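Local coordinates for possible thiamine biosynthesis enzyme (Candida albicans, PDB 2X7Q), which is of unknown function but has the periplasmic binding protein fold of the SsuA/TauA family and possibly takes part in thiamine biosynthesis, at residues A[153-158]-A[182-187]; A[29-34]-A[241-246]; A[36-41]-A[226-231]; A[67-72]-A[217-222]. The protein carries 1 engineered substitution. One frame throughout, in Å; residues are numbered along the deposited sequence. Where two conformers were deposited one is given.

Contact 1 of 4, residues A[153-158]-A[182-187]; sequences SNFKNL and KKYYDN
Phe155 and Tyr184 meet ring to ring at the protein surface, and they are the two residues that join 153-158 to 182-187. Phe155 sits in the first turn of helix 155-162, and its CB points toward the other helix. From there CG stands anti to the backbone N (chi1 -175°), which sends the ring outward across the gap. CE1 makes the closest approach, 3.5 Å from Tyr184 CE2, while the neighbouring CZ is 4.0 Å from Tyr184 CD2. The two ring planes are steeply inclined, at 81°, with centroids 5.5 Å apart, yet the approach is oblique. Aromatic residues suit this gap because their large apolar rings can reach each other between the two helices. The methylene CD of Lys183 rests on one face of the Tyr184 ring near its rim, and Arg159 makes cation-pi contacts with both aromatic rings. Behind Phe155, Asn154 caps the start of its helix: OD1 accepts from Asn157 N at 2.8 Å in a nearly straight bond. Phe155 also stacks on Trp176 of strand 173-177. The pair joins two helices whose preceding strands follow one another in the chain and belong to one mixed sheet, the alternating alpha/beta architecture of a periplasmic binding protein lobe.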
loop_
_atom_site.group_PDB
_atom_site.type_symbol
_atom_site.label_atom_id
_atom_site.label_comp_id
_atom_site.label_asym_id
_atom_site.label_seq_id
_atom_site.Cartn_x
_atom_site.Cartn_y
_atom_site.Cartn_z
ATOM N N SER A 153 -5.978 -14.746 -6.035
ATOM C CA SER A 153 -6.763 -14.142 -4.957
ATOM C C SER A 153 -5.975 -13.870 -3.674
ATOM O O SER A 153 -5.848 -12.719 -3.256
ATOM C CB SER A 153 -8.002 -14.988 -4.648
ATOM O OG SER A 153 -8.802 -14.378 -3.649
ATOM N N ASN A 154 -5.451 -14.922 -3.050
ATOM C CA ASN A 154 -4.795 -14.773 -1.752
ATOM C C ASN A 154 -3.329 -15.209 -1.706
ATOM O O ASN A 154 -2.810 -15.806 -2.652
ATOM C CB ASN A 154 -5.601 -15.477 -0.653
ATOM C CG ASN A 154 -5.742 -16.965 -0.894
ATOM O OD1 ASN A 154 -4.756 -17.700 -0.907
ATOM N ND2 ASN A 154 -6.976 -17.418 -1.078
ATOM N N PHE A 155 -2.680 -14.913 -0.584
ATOM C CA PHE A 155 -1.254 -15.171 -0.405
ATOM C C PHE A 155 -0.912 -16.658 -0.404
ATOM O O PHE A 155 0.100 -17.066 -0.976
ATOM C CB PHE A 155 -0.759 -14.512 0.887
ATOM C CG PHE A 155 0.723 -14.632 1.104
ATOM C CD1 PHE A 155 1.238 -14.806 2.377
ATOM C CD2 PHE A 155 1.601 -14.568 0.034
ATOM C CE1 PHE A 155 2.602 -14.914 2.581
ATOM C CE2 PHE A 155 2.965 -14.677 0.233
ATOM C CZ PHE A 155 3.465 -14.850 1.508
ATOM N N LYS A 156 -1.751 -17.464 0.239
ATOM C CA LYS A 156 -1.509 -18.902 0.311
ATOM C C LYS A 156 -1.581 -19.548 -1.070
ATOM O O LYS A 156 -0.708 -20.334 -1.442
ATOM C CB LYS A 156 -2.500 -19.583 1.258
ATOM C CG LYS A 156 -2.272 -21.085 1.394
ATOM C CD LYS A 156 -3.311 -21.743 2.290
ATOM C CE LYS A 156 -3.069 -23.243 2.399
ATOM N N ASN A 157 -2.627 -19.220 -1.821
ATOM C CA ASN A 157 -2.783 -19.728 -3.177
ATOM C C ASN A 157 -1.569 -19.398 -4.042
ATOM O O ASN A 157 -1.179 -20.182 -4.904
ATOM C CB ASN A 157 -4.059 -19.172 -3.818
ATOM C CG ASN A 157 -5.314 -19.826 -3.285
ATOM O OD1 ASN A 157 -5.247 -20.799 -2.538
ATOM N ND2 ASN A 157 -6.469 -19.296 -3.673
ATOM N N LEU A 158 -0.979 -18.231 -3.806
ATOM C CA LEU A 158 0.217 -17.814 -4.528
ATOM C C LEU A 158 1.393 -18.735 -4.217
ATOM O O LEU A 158 2.160 -19.094 -5.106
ATOM C CB LEU A 158 0.574 -16.366 -4.187
ATOM C CG LEU A 158 -0.347 -15.286 -4.757
ATOM C CD1 LEU A 158 -0.058 -13.935 -4.123
ATOM C CD2 LEU A 158 -0.214 -15.209 -6.273
ATOM N N LYS A 182 8.996 -13.390 4.430
ATOM C CA LYS A 182 10.208 -13.879 5.075
ATOM C C LYS A 182 9.959 -15.158 5.865
ATOM O O LYS A 182 10.783 -16.071 5.851
ATOM C CB LYS A 182 10.808 -12.799 5.976
ATOM C CG LYS A 182 12.190 -13.135 6.511
ATOM C CD LYS A 182 12.787 -11.965 7.272
ATOM C CE LYS A 182 14.233 -12.233 7.648
ATOM N NZ LYS A 182 14.377 -13.428 8.518
ATOM N N LYS A 183 8.820 -15.219 6.548
ATOM C CA LYS A 183 8.453 -16.399 7.322
ATOM C C LYS A 183 8.519 -17.667 6.477
ATOM O O LYS A 183 8.962 -18.713 6.947
ATOM C CB LYS A 183 7.046 -16.247 7.906
ATOM C CG LYS A 183 6.479 -17.542 8.480
ATOM C CD LYS A 183 5.025 -17.372 8.900
ATOM C CE LYS A 183 4.424 -18.678 9.392
ATOM N NZ LYS A 183 3.011 -18.522 9.825
ATOM N N TYR A 184 8.081 -17.566 5.227
ATOM C CA TYR A 184 7.989 -18.734 4.358
ATOM C C TYR A 184 9.290 -19.021 3.613
ATOM O O TYR A 184 9.421 -20.056 2.963
ATOM C CB TYR A 184 6.810 -18.593 3.391
ATOM C CG TYR A 184 5.481 -18.484 4.104
ATOM C CD1 TYR A 184 4.796 -19.620 4.514
ATOM C CD2 TYR A 184 4.922 -17.244 4.385
ATOM C CE1 TYR A 184 3.584 -19.522 5.174
ATOM C CE2 TYR A 184 3.711 -17.135 5.042
ATOM C CZ TYR A 184 3.046 -18.278 5.434
ATOM O OH TYR A 184 1.841 -18.179 6.089
ATOM N N TYR A 185 10.249 -18.108 3.711
ATOM C CA TYR A 185 11.593 -18.375 3.215
ATOM C C TYR A 185 12.340 -19.211 4.246
ATOM O O TYR A 185 13.084 -20.129 3.901
ATOM C CB TYR A 185 12.361 -17.077 2.971
ATOM C CG TYR A 185 11.856 -16.241 1.816
ATOM C CD1 TYR A 185 11.459 -16.829 0.622
ATOM C CD2 TYR A 185 11.803 -14.857 1.915
ATOM C CE1 TYR A 185 11.007 -16.061 -0.436
ATOM C CE2 TYR A 185 11.354 -14.082 0.864
ATOM C CZ TYR A 185 10.958 -14.688 -0.308
ATOM O OH TYR A 185 10.513 -13.917 -1.356
ATOM N N ASP A 186 12.128 -18.887 5.518
ATOM C CA ASP A 186 12.839 -19.539 6.613
ATOM C C ASP A 186 12.389 -20.982 6.836
ATOM O O ASP A 186 13.197 -21.840 7.187
ATOM C CB ASP A 186 12.697 -18.724 7.902
ATOM C CG ASP A 186 13.413 -17.391 7.829
ATOM O OD1 ASP A 186 14.283 -17.232 6.948
ATOM O OD2 ASP A 186 13.110 -16.503 8.651
ATOM N N ASN A 187 11.101 -21.248 6.633
ATOM C CA ASN A 187 10.594 -22.614 6.732
ATOM C C ASN A 187 10.699 -23.339 5.393
ATOM O O ASN A 187 10.222 -24.463 5.241
ATOM C CB ASN A 187 9.157 -22.644 7.267
ATOM C CG ASN A 187 8.167 -21.977 6.332
ATOM O OD1 ASN A 187 8.496 -21.628 5.199
ATOM N ND2 ASN A 187 6.942 -21.804 6.805
#

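Contact 2 of 4, residues A[29-34]-A[241-246]; sequences PLFFAQ and IEYISS
Phe31 and Tyr243 form an offset aromatic stack between helix 28-35 and helix 237-247, the centre of a small aromatic cluster completed by Phe32. The rings are nearly parallel, with planes 11° apart and centroids separated by 3.9 Å. CE1 of Tyr243 lies over the middle of the Phe31 ring, and CD2 of Phe31 in turn lies over the middle of the Tyr243 ring. The closest carbons are Phe31 CE2 and Tyr243 CD1, 3.4 Å apart. Both side chains use the same first torsion, with CG trans to the main-chain nitrogen (chi1 164° in Phe31 and 165° in Tyr243), and this brings both rings out from their helices to overlap by their faces. Phenylalanine and tyrosine suit the site because broad flat faces fill the space between the two segments, whose nearest CA atoms, those of Phe31 and Tyr243, are still 9.2 Å apart.

In the next shell, Phe32 brings its CZ to 4.3 Å from Tyr243 CB, while CD2 of Phe31 lies over one face of the Phe32 ring. Tyr232, from helix 216-235, meets Phe32 in turn. Ile244, next in sequence after Tyr243, packs on Trp258 of helix 252-259. The helix is also tied by serine hydroxyls bonded back to its backbone: Ser246 OG donates to Glu242 O at 2.7 Å, and Ser245 OG donates to Ile241 O at 2.8 Å.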
loop_
_atom_site.group_PDB
_atom_site.type_symbol
_atom_site.label_atom_id
_atom_site.label_comp_id
_atom_site.label_asym_id
_atom_site.label_seq_id
_atom_site.Cartn_x
_atom_site.Cartn_y
_atom_site.Cartn_z
ATOM N N PRO A 29 0.958 2.329 13.592
ATOM C CA PRO A 29 0.665 3.673 14.105
ATOM C C PRO A 29 -0.832 3.915 14.282
ATOM O O PRO A 29 -1.234 4.595 15.226
ATOM C CB PRO A 29 1.222 4.591 13.014
ATOM C CG PRO A 29 2.299 3.794 12.372
ATOM C CD PRO A 29 1.806 2.377 12.387
ATOM N N LEU A 30 -1.644 3.369 13.382
ATOM C CA LEU A 30 -3.092 3.509 13.479
ATOM C C LEU A 30 -3.610 2.897 14.775
ATOM O O LEU A 30 -4.484 3.460 15.430
ATOM C CB LEU A 30 -3.777 2.850 12.281
ATOM C CG LEU A 30 -3.467 3.425 10.899
ATOM C CD1 LEU A 30 -4.184 2.635 9.815
ATOM C CD2 LEU A 30 -3.853 4.890 10.837
ATOM N N PHE A 31 -3.059 1.745 15.142
ATOM C CA PHE A 31 -3.477 1.047 16.353
ATOM C C PHE A 31 -3.175 1.847 17.617
ATOM O O PHE A 31 -4.051 2.042 18.459
ATOM C CB PHE A 31 -2.815 -0.329 16.432
ATOM C CG PHE A 31 -2.869 -0.948 17.800
ATOM C CD1 PHE A 31 -4.039 -1.524 18.271
ATOM C CD2 PHE A 31 -1.749 -0.952 18.615
ATOM C CE1 PHE A 31 -4.088 -2.090 19.531
ATOM C CE2 PHE A 31 -1.792 -1.519 19.874
ATOM C CZ PHE A 31 -2.964 -2.088 20.333
ATOM N N PHE A 32 -1.932 2.300 17.746
ATOM C CA PHE A 32 -1.505 3.041 18.931
ATOM C C PHE A 32 -2.277 4.349 19.101
ATOM O O PHE A 32 -2.496 4.803 20.221
ATOM C CB PHE A 32 0.004 3.306 18.893
ATOM C CG PHE A 32 0.843 2.096 19.215
ATOM C CD1 PHE A 32 1.583 1.460 18.230
ATOM C CD2 PHE A 32 0.884 1.591 20.506
ATOM C CE1 PHE A 32 2.352 0.349 18.529
ATOM C CE2 PHE A 32 1.651 0.478 20.808
ATOM C CZ PHE A 32 2.384 -0.142 19.818
ATOM N N ALA A 33 -2.683 4.949 17.987
ATOM C CA ALA A 33 -3.504 6.154 18.029
ATOM C C ALA A 33 -4.823 5.872 18.743
ATOM O O ALA A 33 -5.355 6.728 19.448
ATOM C CB ALA A 33 -3.757 6.676 16.626
ATOM N N GLN A 34 -5.344 4.663 18.553
ATOM C CA GLN A 34 -6.580 4.241 19.201
ATOM C C GLN A 34 -6.313 3.815 20.642
ATOM O O GLN A 34 -7.085 4.133 21.546
ATOM C CB GLN A 34 -7.227 3.092 18.422
ATOM C CG GLN A 34 -8.529 2.578 19.022
ATOM C CD GLN A 34 -9.103 1.401 18.254
ATOM O OE1 GLN A 34 -10.044 1.553 17.475
ATOM N NE2 GLN A 34 -8.538 0.221 18.471
ATOM N N ILE A 241 7.004 -3.686 18.321
ATOM C CA ILE A 241 7.501 -5.019 18.007
ATOM C C ILE A 241 6.648 -6.096 18.670
ATOM O O ILE A 241 6.342 -7.117 18.055
ATOM C CB ILE A 241 8.975 -5.194 18.432
ATOM C CG1 ILE A 241 9.877 -4.231 17.656
ATOM C CG2 ILE A 241 9.422 -6.627 18.218
ATOM C CD1 ILE A 241 11.341 -4.349 18.011
ATOM N N GLU A 242 6.268 -5.864 19.922
ATOM C CA GLU A 242 5.439 -6.808 20.661
ATOM C C GLU A 242 4.051 -6.916 20.040
ATOM O O GLU A 242 3.532 -8.011 19.853
ATOM C CB GLU A 242 5.327 -6.392 22.130
ATOM C CG GLU A 242 4.529 -7.365 22.990
ATOM C CD GLU A 242 4.362 -6.886 24.424
ATOM O OE1 GLU A 242 4.398 -5.656 24.649
ATOM O OE2 GLU A 242 4.188 -7.737 25.321
ATOM N N TYR A 243 3.452 -5.771 19.728
ATOM C CA TYR A 243 2.119 -5.731 19.135
ATOM C C TYR A 243 2.072 -6.468 17.802
ATOM O O TYR A 243 1.185 -7.286 17.569
ATOM C CB TYR A 243 1.670 -4.283 18.933
ATOM C CG TYR A 243 0.475 -4.136 18.008
ATOM C CD1 TYR A 243 -0.809 -4.428 18.446
ATOM C CD2 TYR A 243 0.634 -3.707 16.694
ATOM C CE1 TYR A 243 -1.901 -4.297 17.605
ATOM C CE2 TYR A 243 -0.450 -3.570 15.844
ATOM C CZ TYR A 243 -1.714 -3.867 16.307
ATOM O OH TYR A 243 -2.798 -3.737 15.476
ATOM N N ILE A 244 3.026 -6.168 16.928
ATOM C CA ILE A 244 3.060 -6.757 15.594
ATOM C C ILE A 244 3.235 -8.270 15.644
ATOM O O ILE A 244 2.555 -9.002 14.930
ATOM C CB ILE A 244 4.195 -6.159 14.740
ATOM C CG1 ILE A 244 3.988 -4.658 14.551
ATOM C CG2 ILE A 244 4.281 -6.862 13.398
ATOM C CD1 ILE A 244 5.091 -3.984 13.772
ATOM N N SER A 245 4.144 -8.733 16.495
ATOM C CA SER A 245 4.470 -10.152 16.565
ATOM C C SER A 245 3.411 -10.967 17.303
ATOM O O SER A 245 3.340 -12.183 17.144
ATOM C CB SER A 245 5.841 -10.355 17.217
ATOM O OG SER A 245 5.872 -9.819 18.527
ATOM N N SER A 246 2.588 -10.300 18.105
ATOM C CA SER A 246 1.582 -10.992 18.906
ATOM C C SER A 246 0.190 -10.936 18.277
ATOM O O SER A 246 -0.708 -11.674 18.683
ATOM C CB SER A 246 1.541 -10.425 20.327
ATOM O OG SER A 246 1.129 -9.071 20.328
#

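Contact 3 of 4, residues A[36-41]-A[226-231]; sequences QGYYKA and VNQGIQ
Tyr38 presents a face of its ring to Gln228, and the beta-methylene of the glutamine sits squarely over it. Gln228 CB is 4.0 Å from the Tyr38 ring centroid and only 6° off the ring normal, a CH-pi contact. CG of Gln228 lies beside the backbone N (chi1 -72°), and the chain runs extended beyond it, which brings the amide beside CD1 of Tyr38. There OE1 comes to 3.3 Å from Tyr38 CD1, with the amide plane turned 50° from the ring plane. Glutamine suits this place because its aliphatic part can lie on an aromatic face while its amide reaches the partly exposed margin. The opposite face of Tyr38 is backed by CB of Gln36, offset toward the rim, so the ring is sandwiched between its own segment and the helix.

At the far end of the ring, the Tyr38 hydroxyl is linked through a water to the backbone: the water lies 3.0 Å from Tyr38 OH and donates a weak bond to Gln228 O. Nearer the CB end, Tyr38 CD2 comes to 4.1 Å from Gly229 N, where glycine adds no side chain. Gly37, with positive phi, completes a Schellman motif that ends helix 28-35. The short, weakly bonded helix 38-41 that follows lies against helix 216-235, while Tyr39 meets Phe48 and Ala33, and its OH bonds to Leu30 O of helix 28-35.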
loop_
_atom_site.group_PDB
_atom_site.type_symbol
_atom_site.label_atom_id
_atom_site.label_comp_id
_atom_site.label_asym_id
_atom_site.label_seq_id
_atom_site.Cartn_x
_atom_site.Cartn_y
_atom_site.Cartn_z
ATOM N N GLN A 36 -3.974 4.861 22.647
ATOM C CA GLN A 36 -3.691 6.034 23.465
ATOM C C GLN A 36 -4.847 7.028 23.437
ATOM O O GLN A 36 -4.773 8.098 24.040
ATOM C CB GLN A 36 -2.395 6.707 23.009
ATOM C CG GLN A 36 -1.177 5.797 23.065
ATOM C CD GLN A 36 -0.884 5.300 24.467
ATOM O OE1 GLN A 36 -0.625 4.116 24.676
ATOM N NE2 GLN A 36 -0.927 6.205 25.437
ATOM N N GLY A 37 -5.915 6.665 22.732
ATOM C CA GLY A 37 -7.116 7.480 22.682
ATOM C C GLY A 37 -6.934 8.819 21.994
ATOM O O GLY A 37 -7.595 9.796 22.346
ATOM N N TYR A 38 -6.043 8.867 21.010
ATOM C CA TYR A 38 -5.804 10.097 20.265
ATOM C C TYR A 38 -7.018 10.490 19.425
ATOM O O TYR A 38 -7.296 11.674 19.241
ATOM C CB TYR A 38 -4.569 9.966 19.372
ATOM C CG TYR A 38 -3.268 9.834 20.128
ATOM C CD1 TYR A 38 -2.929 10.735 21.127
ATOM C CD2 TYR A 38 -2.369 8.819 19.828
ATOM C CE1 TYR A 38 -1.739 10.619 21.819
ATOM C CE2 TYR A 38 -1.175 8.696 20.510
ATOM C CZ TYR A 38 -0.864 9.598 21.506
ATOM O OH TYR A 38 0.325 9.484 22.191
ATOM N N TYR A 39 -7.734 9.496 18.911
ATOM C CA TYR A 39 -8.911 9.755 18.090
ATOM C C TYR A 39 -9.998 10.471 18.889
ATOM O O TYR A 39 -10.521 11.497 18.456
ATOM C CB TYR A 39 -9.457 8.455 17.497
ATOM C CG TYR A 39 -8.474 7.730 16.604
ATOM C CD1 TYR A 39 -8.036 6.451 16.918
ATOM C CD2 TYR A 39 -7.978 8.328 15.454
ATOM C CE1 TYR A 39 -7.139 5.781 16.108
ATOM C CE2 TYR A 39 -7.078 7.669 14.637
ATOM C CZ TYR A 39 -6.663 6.395 14.969
ATOM O OH TYR A 39 -5.766 5.738 14.160
ATOM N N LYS A 40 -10.336 9.927 20.054
ATOM C CA LYS A 40 -11.341 10.536 20.918
ATOM C C LYS A 40 -10.907 11.921 21.392
ATOM O O LYS A 40 -11.731 12.816 21.556
ATOM C CB LYS A 40 -11.639 9.630 22.116
ATOM C CG LYS A 40 -12.637 8.529 21.816
ATOM C CD LYS A 40 -12.119 7.163 22.234
ATOM C CE LYS A 40 -13.159 6.083 21.959
ATOM N NZ LYS A 40 -12.638 4.721 22.261
ATOM N N ALA A 41 -9.604 12.091 21.595
ATOM C CA ALA A 41 -9.052 13.368 22.030
ATOM C C ALA A 41 -9.327 14.460 21.002
ATOM O O ALA A 41 -9.420 15.637 21.344
ATOM C CB ALA A 41 -7.562 13.240 22.288
ATOM N N VAL A 226 -3.419 10.631 13.487
ATOM C CA VAL A 226 -2.457 9.701 12.910
ATOM C C VAL A 226 -1.034 10.213 13.109
ATOM O O VAL A 226 -0.115 9.433 13.346
ATOM C CB VAL A 226 -2.721 9.474 11.408
ATOM C CG1 VAL A 226 -1.616 8.633 10.791
ATOM C CG2 VAL A 226 -4.079 8.820 11.199
ATOM N N ASN A 227 -0.862 11.528 13.024
ATOM C CA ASN A 227 0.442 12.144 13.241
ATOM C C ASN A 227 0.967 11.846 14.639
ATOM O O ASN A 227 2.153 11.580 14.825
ATOM C CB ASN A 227 0.365 13.659 13.023
ATOM C CG ASN A 227 1.721 14.332 13.117
ATOM O OD1 ASN A 227 2.393 14.273 14.148
ATOM N ND2 ASN A 227 2.133 14.976 12.033
ATOM N N GLN A 228 0.075 11.900 15.624
ATOM C CA GLN A 228 0.432 11.585 17.001
ATOM C C GLN A 228 0.667 10.087 17.160
ATOM O O GLN A 228 1.536 9.665 17.920
ATOM C CB GLN A 228 -0.663 12.055 17.963
ATOM C CG GLN A 228 -0.736 13.565 18.136
ATOM C CD GLN A 228 -1.751 13.985 19.179
ATOM O OE1 GLN A 228 -2.839 13.418 19.264
ATOM N NE2 GLN A 228 -1.401 14.987 19.977
ATOM N N GLY A 229 -0.115 9.288 16.439
ATOM C CA GLY A 229 0.040 7.846 16.464
ATOM C C GLY A 229 1.386 7.430 15.904
ATOM O O GLY A 229 1.989 6.460 16.363
ATOM N N ILE A 230 1.854 8.173 14.908
ATOM C CA ILE A 230 3.159 7.929 14.310
ATOM C C ILE A 230 4.280 8.296 15.278
ATOM O O ILE A 230 5.263 7.567 15.405
ATOM C CB ILE A 230 3.335 8.727 13.003
ATOM C CG1 ILE A 230 2.407 8.184 11.914
ATOM C CG2 ILE A 230 4.780 8.680 12.541
ATOM C CD1 ILE A 230 2.523 8.910 10.592
ATOM N N GLN A 231 4.130 9.429 15.956
ATOM C CA GLN A 231 5.129 9.873 16.920
ATOM C C GLN A 231 5.252 8.877 18.070
ATOM O O GLN A 231 6.357 8.553 18.499
ATOM C CB GLN A 231 4.790 11.267 17.455
ATOM C CG GLN A 231 5.799 11.805 18.463
ATOM C CD GLN A 231 5.440 13.184 18.979
ATOM O OE1 GLN A 231 4.423 13.758 18.597
ATOM N NE2 GLN A 231 6.282 13.723 19.853
HETATM O O HOH W 1 2.612 10.969 20.834
#

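Contact 4 of 4, residues A[67-72]-A[217-222]; sequences VDIAIG and DVIKNF
Ile219 and Phe222, one turn of helix apart, are the residues of 217-222 that touch strand 69-73, both through Ile69. Ahead of them Asp217 serves the helix itself: its O accepts from Asn221 ND2 at 2.8 Å, the donor standing above the carbonyl plane. Val218 packs its branched side chain on Leu17, Pro15 and Leu44, an apolar residue in apolar surroundings. Ile219 then offers CG1 to Ile69 CD1 at 3.9 Å, and its CG2 lies 4.0 Å from the same methyl, so the tip of Ile69 rests against both branches. Lys220, partly exposed as befits a charged residue, makes a salt bridge to Asp224.

With chi1 of Phe222 at 170°, its CG lies opposite the backbone N and the ring runs alongside Ile69, the two side chains pointing in opposite directions. Ile69 CD1 lies 3.6 Å from Phe222 CD2, an oblique approach, whereas Ile71 CD1 reaches the ring edge, 4.4 Å from Phe222 CE2. Isoleucine and phenylalanine suit a gap of 11.6 Å between the axes of strand 69-72 and helix segment 217-222. The two run in roughly the same sense, at 35°, and their buried side chains form the hydrophobic layer between helix and central strand of a five-stranded mixed sheet, the helix-on-sheet packing of an alpha/beta lobe in the periplasmic binding protein fold.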
loop_
_atom_site.group_PDB
_atom_site.type_symbol
_atom_site.label_atom_id
_atom_site.label_comp_id
_atom_site.label_asym_id
_atom_site.label_seq_id
_atom_site.Cartn_x
_atom_site.Cartn_y
_atom_site.Cartn_z
ATOM N N VAL A 67 -16.802 3.309 2.989
ATOM C CA VAL A 67 -15.830 3.917 3.888
ATOM C C VAL A 67 -15.488 5.329 3.426
ATOM O O VAL A 67 -15.627 5.656 2.248
ATOM C CB VAL A 67 -14.541 3.085 3.985
ATOM C CG1 VAL A 67 -14.846 1.686 4.492
ATOM C CG2 VAL A 67 -13.846 3.029 2.632
ATOM N N ASP A 68 -15.035 6.155 4.363
ATOM C CA ASP A 68 -14.705 7.544 4.072
ATOM C C ASP A 68 -13.229 7.710 3.726
ATOM O O ASP A 68 -12.868 8.526 2.878
ATOM C CB ASP A 68 -15.062 8.431 5.265
ATOM C CG ASP A 68 -16.528 8.345 5.637
ATOM O OD1 ASP A 68 -17.375 8.740 4.811
ATOM O OD2 ASP A 68 -16.836 7.890 6.759
ATOM N N ILE A 69 -12.379 6.927 4.383
ATOM C CA ILE A 69 -10.937 7.018 4.184
ATOM C C ILE A 69 -10.313 5.639 3.970
ATOM O O ILE A 69 -10.777 4.644 4.534
ATOM C CB ILE A 69 -10.248 7.712 5.383
ATOM C CG1 ILE A 69 -10.823 9.115 5.590
ATOM C CG2 ILE A 69 -8.744 7.777 5.180
ATOM C CD1 ILE A 69 -10.155 9.893 6.703
ATOM N N ALA A 70 -9.264 5.586 3.153
ATOM C CA ALA A 70 -8.544 4.341 2.901
ATOM C C ALA A 70 -7.035 4.552 2.977
ATOM O O ALA A 70 -6.509 5.501 2.399
ATOM C CB ALA A 70 -8.937 3.757 1.556
ATOM N N ILE A 71 -6.349 3.671 3.700
ATOM C CA ILE A 71 -4.892 3.717 3.797
ATOM C C ILE A 71 -4.294 2.568 2.988
ATOM O O ILE A 71 -4.255 1.428 3.456
ATOM C CB ILE A 71 -4.417 3.584 5.258
ATOM C CG1 ILE A 71 -5.249 4.475 6.184
ATOM C CG2 ILE A 71 -2.933 3.912 5.374
ATOM C CD1 ILE A 71 -4.681 5.866 6.377
ATOM N N GLY A 72 -3.826 2.863 1.777
ATOM C CA GLY A 72 -3.320 1.825 0.895
ATOM C C GLY A 72 -2.061 2.200 0.137
ATOM O O GLY A 72 -1.476 3.259 0.367
ATOM N N ASP A 217 -13.565 18.609 7.794
ATOM C CA ASP A 217 -13.023 18.978 9.101
ATOM C C ASP A 217 -12.610 17.760 9.930
ATOM O O ASP A 217 -11.596 17.787 10.627
ATOM C CB ASP A 217 -14.023 19.834 9.884
ATOM C CG ASP A 217 -14.228 21.198 9.265
ATOM O OD1 ASP A 217 -13.717 21.432 8.152
ATOM O OD2 ASP A 217 -14.904 22.040 9.889
ATOM N N VAL A 218 -13.398 16.693 9.847
ATOM C CA VAL A 218 -13.111 15.473 10.595
ATOM C C VAL A 218 -11.911 14.725 10.020
ATOM O O VAL A 218 -11.102 14.173 10.764
ATOM C CB VAL A 218 -14.344 14.548 10.664
ATOM C CG1 VAL A 218 -15.156 14.651 9.385
ATOM C CG2 VAL A 218 -13.931 13.113 10.935
ATOM N N ILE A 219 -11.794 14.719 8.696
ATOM C CA ILE A 219 -10.651 14.093 8.039
ATOM C C ILE A 219 -9.340 14.732 8.500
ATOM O O ILE A 219 -8.347 14.037 8.722
ATOM C CB ILE A 219 -10.755 14.177 6.502
ATOM C CG1 ILE A 219 -11.931 13.339 5.997
ATOM C CG2 ILE A 219 -9.465 13.702 5.855
ATOM C CD1 ILE A 219 -12.136 13.414 4.494
ATOM N N LYS A 220 -9.342 16.056 8.644
ATOM C CA LYS A 220 -8.159 16.778 9.112
ATOM C C LYS A 220 -7.745 16.302 10.502
ATOM O O LYS A 220 -6.578 15.982 10.743
ATOM C CB LYS A 220 -8.409 18.290 9.132
ATOM C CG LYS A 220 -7.244 19.110 9.692
ATOM C CD LYS A 220 -7.607 20.586 9.804
ATOM C CE LYS A 220 -6.473 21.390 10.440
ATOM N NZ LYS A 220 -6.120 20.866 11.800
ATOM N N ASN A 221 -8.708 16.268 11.419
ATOM C CA ASN A 221 -8.459 15.800 12.779
ATOM C C ASN A 221 -7.958 14.357 12.807
ATOM O O ASN A 221 -7.120 13.994 13.632
ATOM C CB ASN A 221 -9.721 15.939 13.637
ATOM C CG ASN A 221 -9.982 17.368 14.060
ATOM O OD1 ASN A 221 -9.346 17.883 14.979
ATOM N ND2 ASN A 221 -10.916 18.022 13.381
ATOM N N PHE A 222 -8.484 13.532 11.906
ATOM C CA PHE A 222 -8.039 12.149 11.791
ATOM C C PHE A 222 -6.561 12.096 11.425
ATOM O O PHE A 222 -5.794 11.341 12.018
ATOM C CB PHE A 222 -8.866 11.397 10.746
ATOM C CG PHE A 222 -8.322 10.037 10.406
ATOM C CD1 PHE A 222 -8.539 8.958 11.248
ATOM C CD2 PHE A 222 -7.598 9.838 9.243
ATOM C CE1 PHE A 222 -8.038 7.705 10.935
ATOM C CE2 PHE A 222 -7.096 8.590 8.926
ATOM C CZ PHE A 222 -7.315 7.523 9.773
#

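In the fold
From the N terminus, the first of the four contacts begins at helix 28-35, whose partner is helix 237-247, and this contact 2 closes the widest loop. Contact 3 closes the next one inward, joining 36-41 to helix 216-235, and contact 4 ties strand 69-73 to an earlier part of that helix. Contact 1 closes a short loop within all three, so the four loops nest without crossing. Contacts 2, 3 and 4 touch one another: Ala33 O lies 2.7 Å from Tyr38 N, and Tyr39 packs on Phe222. Contacts 2 and 3 join early helices to late ones, and contact 4 sets helix 216-235 on the sheet containing strand 69-73, whereas contact 1, about 22 Å from contact 2 between centres, belongs with the second sheet.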